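Local atomic coordinates of uncharacterized conserved protein (Staphylococcus epidermidis, PDB entry 3FRM), a protein that is of unknown function but carries a GNAT-type acetyltransferase domain, and so may transfer acyl groups from a coenzyme A thioester. Residues D162-L167 and I178-M183; I188-F193 and R219-V224. All blocks are in the same frame, centred on the assembly; numbering follows the deposited sequence.

Contact 1: residues D162-L167 and I178-M183. With NA (sodium ion), chain G.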
# COMPACT_ATOMS: atom_id res chain seq x y z
N ASP A 162 -30.15 8.52 2.72
CA ASP A 162 -29.12 8.91 1.76
C ASP A 162 -29.10 8.19 0.40
O ASP A 162 -29.68 7.11 0.16
CB ASP A 162 -27.72 8.89 2.38
CG ASP A 162 -27.08 7.48 2.42
OD1 ASP A 162 -27.70 6.42 2.08
OD2 ASP A 162 -25.90 7.46 2.83
N ASP A 163 -28.36 8.80 -0.49
CA ASP A 163 -28.47 8.37 -1.85
C ASP A 163 -27.48 7.28 -2.24
O ASP A 163 -27.80 6.44 -3.06
CB ASP A 163 -28.55 9.59 -2.77
CG ASP A 163 -29.90 10.31 -2.62
OD1 ASP A 163 -30.96 9.62 -2.68
OD2 ASP A 163 -29.90 11.55 -2.40
N ILE A 164 -26.32 7.28 -1.58
CA ILE A 164 -25.39 6.15 -1.50
C ILE A 164 -26.11 4.80 -1.46
O ILE A 164 -27.04 4.62 -0.67
CB ILE A 164 -24.46 6.31 -0.25
CG1 ILE A 164 -23.76 7.67 -0.30
CG2 ILE A 164 -23.47 5.14 -0.12
CD1 ILE A 164 -22.65 7.88 0.74
N GLU A 165 -25.72 3.88 -2.34
CA GLU A 165 -26.22 2.49 -2.33
C GLU A 165 -25.16 1.56 -1.72
O GLU A 165 -23.97 1.86 -1.77
CB GLU A 165 -26.62 2.01 -3.72
CG GLU A 165 -28.16 1.97 -4.02
CD GLU A 165 -29.07 2.02 -2.78
OE1 GLU A 165 -29.68 3.11 -2.57
OE2 GLU A 165 -29.19 1.01 -2.03
N ARG A 166 -25.61 0.44 -1.12
CA ARG A 166 -24.69 -0.47 -0.46
C ARG A 166 -24.91 -1.93 -0.82
O ARG A 166 -26.04 -2.37 -1.07
CB ARG A 166 -24.75 -0.27 1.04
CG ARG A 166 -24.36 1.12 1.46
CD ARG A 166 -24.93 1.41 2.82
NE ARG A 166 -24.30 2.57 3.43
CZ ARG A 166 -24.79 3.79 3.39
NH1 ARG A 166 -25.95 4.04 2.78
NH2 ARG A 166 -24.08 4.77 3.93
N LEU A 167 -23.81 -2.69 -0.87
CA LEU A 167 -23.88 -4.12 -1.12
C LEU A 167 -23.37 -5.04 0.01
O LEU A 167 -22.43 -4.69 0.67
CB LEU A 167 -23.15 -4.42 -2.42
CG LEU A 167 -23.82 -3.69 -3.59
CD1 LEU A 167 -22.95 -3.76 -4.85
CD2 LEU A 167 -25.23 -4.21 -3.86
N ILE A 178 -18.57 -6.19 1.78
CA ILE A 178 -19.43 -5.02 1.62
C ILE A 178 -18.83 -3.95 0.69
O ILE A 178 -17.60 -3.94 0.41
CB ILE A 178 -19.90 -4.39 3.02
CG1 ILE A 178 -18.68 -3.91 3.80
CG2 ILE A 178 -20.74 -5.43 3.85
CD1 ILE A 178 -19.09 -3.19 5.17
N VAL A 179 -19.67 -3.06 0.18
CA VAL A 179 -19.11 -1.91 -0.51
C VAL A 179 -20.20 -0.90 -0.58
O VAL A 179 -21.36 -1.29 -0.60
CB VAL A 179 -18.57 -2.29 -1.94
CG1 VAL A 179 -19.71 -2.91 -2.88
CG2 VAL A 179 -17.82 -1.13 -2.59
N ASP A 180 -19.82 0.36 -0.59
CA ASP A 180 -20.67 1.51 -0.89
C ASP A 180 -20.45 1.99 -2.33
O ASP A 180 -19.33 2.00 -2.81
CB ASP A 180 -20.24 2.66 -0.02
CG ASP A 180 -20.52 2.40 1.40
OD1 ASP A 180 -20.60 3.38 2.16
OD2 ASP A 180 -20.72 1.22 1.76
N ILE A 181 -21.53 2.42 -2.96
CA ILE A 181 -21.46 2.96 -4.29
C ILE A 181 -22.21 4.26 -4.36
O ILE A 181 -23.32 4.38 -3.85
CB ILE A 181 -21.95 1.97 -5.41
CG1 ILE A 181 -23.27 1.33 -5.04
CG2 ILE A 181 -20.94 0.88 -5.63
CD1 ILE A 181 -23.14 0.01 -4.26
N ILE A 182 -21.56 5.21 -5.02
CA ILE A 182 -22.06 6.54 -5.23
C ILE A 182 -22.14 6.68 -6.73
O ILE A 182 -21.10 6.65 -7.44
CB ILE A 182 -21.11 7.62 -4.65
CG1 ILE A 182 -20.95 7.48 -3.15
CG2 ILE A 182 -21.60 9.03 -4.98
CD1 ILE A 182 -19.57 6.92 -2.79
N MSE A 183 -23.36 6.87 -7.22
CA MSE A 183 -23.58 6.93 -8.65
C MSE A 183 -23.87 8.32 -9.16
O MSE A 183 -24.54 9.09 -8.50
CB MSE A 183 -24.72 6.01 -9.00
CG MSE A 183 -24.55 4.71 -8.32
SE MSE A 183 -26.09 3.61 -8.67
CE MSE A 183 -27.38 4.50 -7.44
NA NA G . -29.60 5.03 0.46
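R166 and D180 form a non-hydrogen-bonded antiparallel pair whose side chains run alongside each other on one face of the sheet. Their closest touch is CG of R166 against OD2 of D180, 3.7 Å. The charges meet only loosely: R166 NE lies 4.0 Å from D180 OD1, a long salt bridge in which OD1 stands off the plane of the guanidinium, so the attraction is one of charge without a directed N-H bond. The two flat groups are turned 73° apart, and NE, buried here, has no hydrogen-bond partner. The guanidinium instead spends its directed bonding on D162, where NH1 makes a salt-bridging hydrogen bond to OD1 at 3.0 Å, in the guanidinium plane and onto the syn lone pair, while CG2 of I164 rests over one face near the rim. An extended chain from CG to NE (chi3 164°) carries the group that far. On the other face L167 lies beside V179, CB to CG1 3.8 Å, and the side chain of I181 crosses that of L167 at about a right angle, its CD1 against CG of L167.

Four backbone bonds set this pairing: E165 and I181 exchange two, as do L167 and V179, the straightest being L167 N to V179 O (2.8 Å, 172°). Further out, Y132 hydrogen-bonds D180 OD2, and helix 204-216 packs on L167, V179 and I181 through Y211, I208, V212 and M215.

D162 also binds sodium, through its carbonyl O at 2.1 Å and OD1 at 2.9 Å; the carbonyl of I164 joins them, and the carbonyls of Y159 and N160 complete the five protein ligands. OD1 thus serves both metal and arginine, linking the sodium site to the D162-R166-D180 salt-bridge network. The whole is an antiparallel beta hairpin, strands 165-171 and 174-183, in the central sheet of a GNAT-like domain.

Contact 2: residues I188-F193 and R219-V224; sequences IEIDGF and RPVILV
I188 and V221 run alongside each other from paired parallel strands, with I188 CG2 3.6 Å from V221 CB. The first torsion of I188 sends CG1 anti to the backbone N (chi1 173°) and thereby leaves CG2 as the branch that meets V221 and the carbonyl of P220. I190 and L223 repeat the side-by-side arrangement two residues along, now through their ends, I190 CD1 to L223 CD2 at 3.9 Å. E189 and I222 occupy the other face, and there the side chains slant across one another, the methylene CG of E189 against CG1 of I222 at 3.8 Å.

The backbone ladder is the parallel kind, in which one residue bonds to two positions of its partner strand: I188 N takes the carbonyl of P220 (170°) while I188 O accepts from I222 N at 2.7 Å, and I222 O then receives I190 N. The axes of strands 188-191 and 221-224 make an angle of 38°, and the ladder gives way beyond I190. There a water stands 2.7 Å from I190 O and 2.8 Å from E189 OE2 and accepts from V224 N.

The other carboxylate oxygen of E189 accepts from the backbone N of Y13, and the guanidinium of R219 is bonded to carbonyls of T184, M215 and A216. Helix 204-216 covers I188 and I190, completing the beta-alpha-beta crossover. Chemically, then, aliphatic contacts join I188 and I190, which lie under that helix, to V221 and L223, which meet Y240, whereas E189 brings a buried carboxylate whose oxygens are met by a backbone N-H and a water that links the diverging strands.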
# COMPACT_ATOMS: atom_id res chain seq x y z
N ILE A 188 -19.14 6.03 -11.56
CA ILE A 188 -19.51 5.40 -10.34
C ILE A 188 -18.31 5.23 -9.39
O ILE A 188 -17.21 4.81 -9.78
CB ILE A 188 -20.30 4.14 -10.63
CG1 ILE A 188 -20.59 3.31 -9.40
CG2 ILE A 188 -19.67 3.32 -11.75
CD1 ILE A 188 -21.87 2.54 -9.68
N GLU A 189 -18.53 5.60 -8.13
CA GLU A 189 -17.47 5.55 -7.17
C GLU A 189 -17.78 4.51 -6.14
O GLU A 189 -18.92 4.40 -5.66
CB GLU A 189 -17.30 6.90 -6.51
CG GLU A 189 -16.08 7.00 -5.65
CD GLU A 189 -16.22 8.15 -4.66
OE1 GLU A 189 -16.78 9.19 -5.08
OE2 GLU A 189 -15.79 8.02 -3.47
N ILE A 190 -16.78 3.69 -5.84
CA ILE A 190 -16.86 2.78 -4.74
C ILE A 190 -16.11 3.34 -3.53
O ILE A 190 -15.24 4.20 -3.65
CB ILE A 190 -16.50 1.31 -5.10
CG1 ILE A 190 -15.14 1.17 -5.74
CG2 ILE A 190 -17.48 0.73 -6.13
CD1 ILE A 190 -14.56 -0.24 -5.64
N ASP A 191 -16.49 2.87 -2.36
CA ASP A 191 -15.91 3.34 -1.15
C ASP A 191 -16.25 2.30 -0.09
O ASP A 191 -17.30 1.67 -0.13
CB ASP A 191 -16.55 4.68 -0.78
CG ASP A 191 -15.84 5.37 0.36
OD1 ASP A 191 -16.54 5.73 1.35
OD2 ASP A 191 -14.60 5.54 0.31
N GLY A 192 -15.34 2.13 0.86
CA GLY A 192 -15.62 1.30 2.03
C GLY A 192 -15.64 -0.17 1.68
O GLY A 192 -16.29 -0.95 2.34
N PHE A 193 -14.92 -0.54 0.61
CA PHE A 193 -14.92 -1.93 0.18
C PHE A 193 -14.19 -2.83 1.20
O PHE A 193 -13.11 -2.52 1.64
CB PHE A 193 -14.31 -2.05 -1.20
CG PHE A 193 -14.07 -3.46 -1.62
CD1 PHE A 193 -14.90 -4.07 -2.54
CD2 PHE A 193 -13.01 -4.18 -1.06
CE1 PHE A 193 -14.67 -5.38 -2.94
CE2 PHE A 193 -12.80 -5.51 -1.40
CZ PHE A 193 -13.64 -6.11 -2.34
N ARG A 219 -20.18 3.70 -17.66
CA ARG A 219 -19.57 4.63 -16.71
C ARG A 219 -18.26 4.06 -16.15
O ARG A 219 -18.21 2.90 -15.75
CB ARG A 219 -20.50 4.96 -15.53
CG ARG A 219 -21.68 5.84 -15.88
CD ARG A 219 -22.71 5.96 -14.77
NE ARG A 219 -23.41 4.71 -14.42
CZ ARG A 219 -24.37 4.60 -13.49
NH1 ARG A 219 -24.79 5.66 -12.80
NH2 ARG A 219 -24.92 3.43 -13.21
N PRO A 220 -17.19 4.86 -16.16
CA PRO A 220 -15.99 4.49 -15.43
C PRO A 220 -16.26 4.25 -13.95
O PRO A 220 -17.15 4.89 -13.32
CB PRO A 220 -15.11 5.75 -15.52
CG PRO A 220 -15.67 6.56 -16.68
CD PRO A 220 -16.94 5.92 -17.15
N VAL A 221 -15.47 3.37 -13.35
CA VAL A 221 -15.58 3.25 -11.93
C VAL A 221 -14.31 3.65 -11.19
O VAL A 221 -13.20 3.34 -11.66
CB VAL A 221 -16.33 1.96 -11.44
CG1 VAL A 221 -16.48 0.94 -12.51
CG2 VAL A 221 -15.79 1.42 -10.05
N ILE A 222 -14.51 4.41 -10.11
CA ILE A 222 -13.45 5.12 -9.50
C ILE A 222 -13.55 5.07 -7.98
O ILE A 222 -14.64 4.80 -7.40
CB ILE A 222 -13.48 6.61 -9.93
CG1 ILE A 222 -14.53 7.38 -9.11
CG2 ILE A 222 -13.64 6.74 -11.46
CD1 ILE A 222 -14.69 8.83 -9.46
N LEU A 223 -12.40 5.28 -7.36
CA LEU A 223 -12.24 5.19 -5.94
C LEU A 223 -11.00 5.96 -5.54
O LEU A 223 -10.10 6.20 -6.39
CB LEU A 223 -12.08 3.75 -5.52
CG LEU A 223 -10.81 3.02 -5.90
CD1 LEU A 223 -9.87 3.07 -4.71
CD2 LEU A 223 -11.12 1.57 -6.28
N VAL A 224 -10.96 6.28 -4.25
CA VAL A 224 -9.81 6.87 -3.66
C VAL A 224 -9.36 6.00 -2.52
O VAL A 224 -10.15 5.59 -1.73
CB VAL A 224 -10.16 8.27 -3.11
CG1 VAL A 224 -9.34 8.59 -1.88
CG2 VAL A 224 -9.97 9.35 -4.19
O HOH W 1 -13.68 6.28 -2.81

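Overall arrangement
Contact 1 and contact 2 are neighbouring steps in one sheet, their centres about 10 Å apart and in series along the chain. Strand 174-183, the second half of contact 1, pairs directly with strand 188-195, the first half of contact 2: I182 N lies 2.8 Å from E189 O and D180 N 2.9 Å from D191 O, both probable hydrogen bonds. On the face beneath helix 204-216, I181 CG2 meets I190 CG2 at 3.5 Å, making the aliphatic side chains of both contacts continuous under that helix. The sodium belongs to contact 1. In contact 2, the side chain of I188 is about 13 Å from the bound sodium ion. Both contacts lie within the acetyltransferase-like family region.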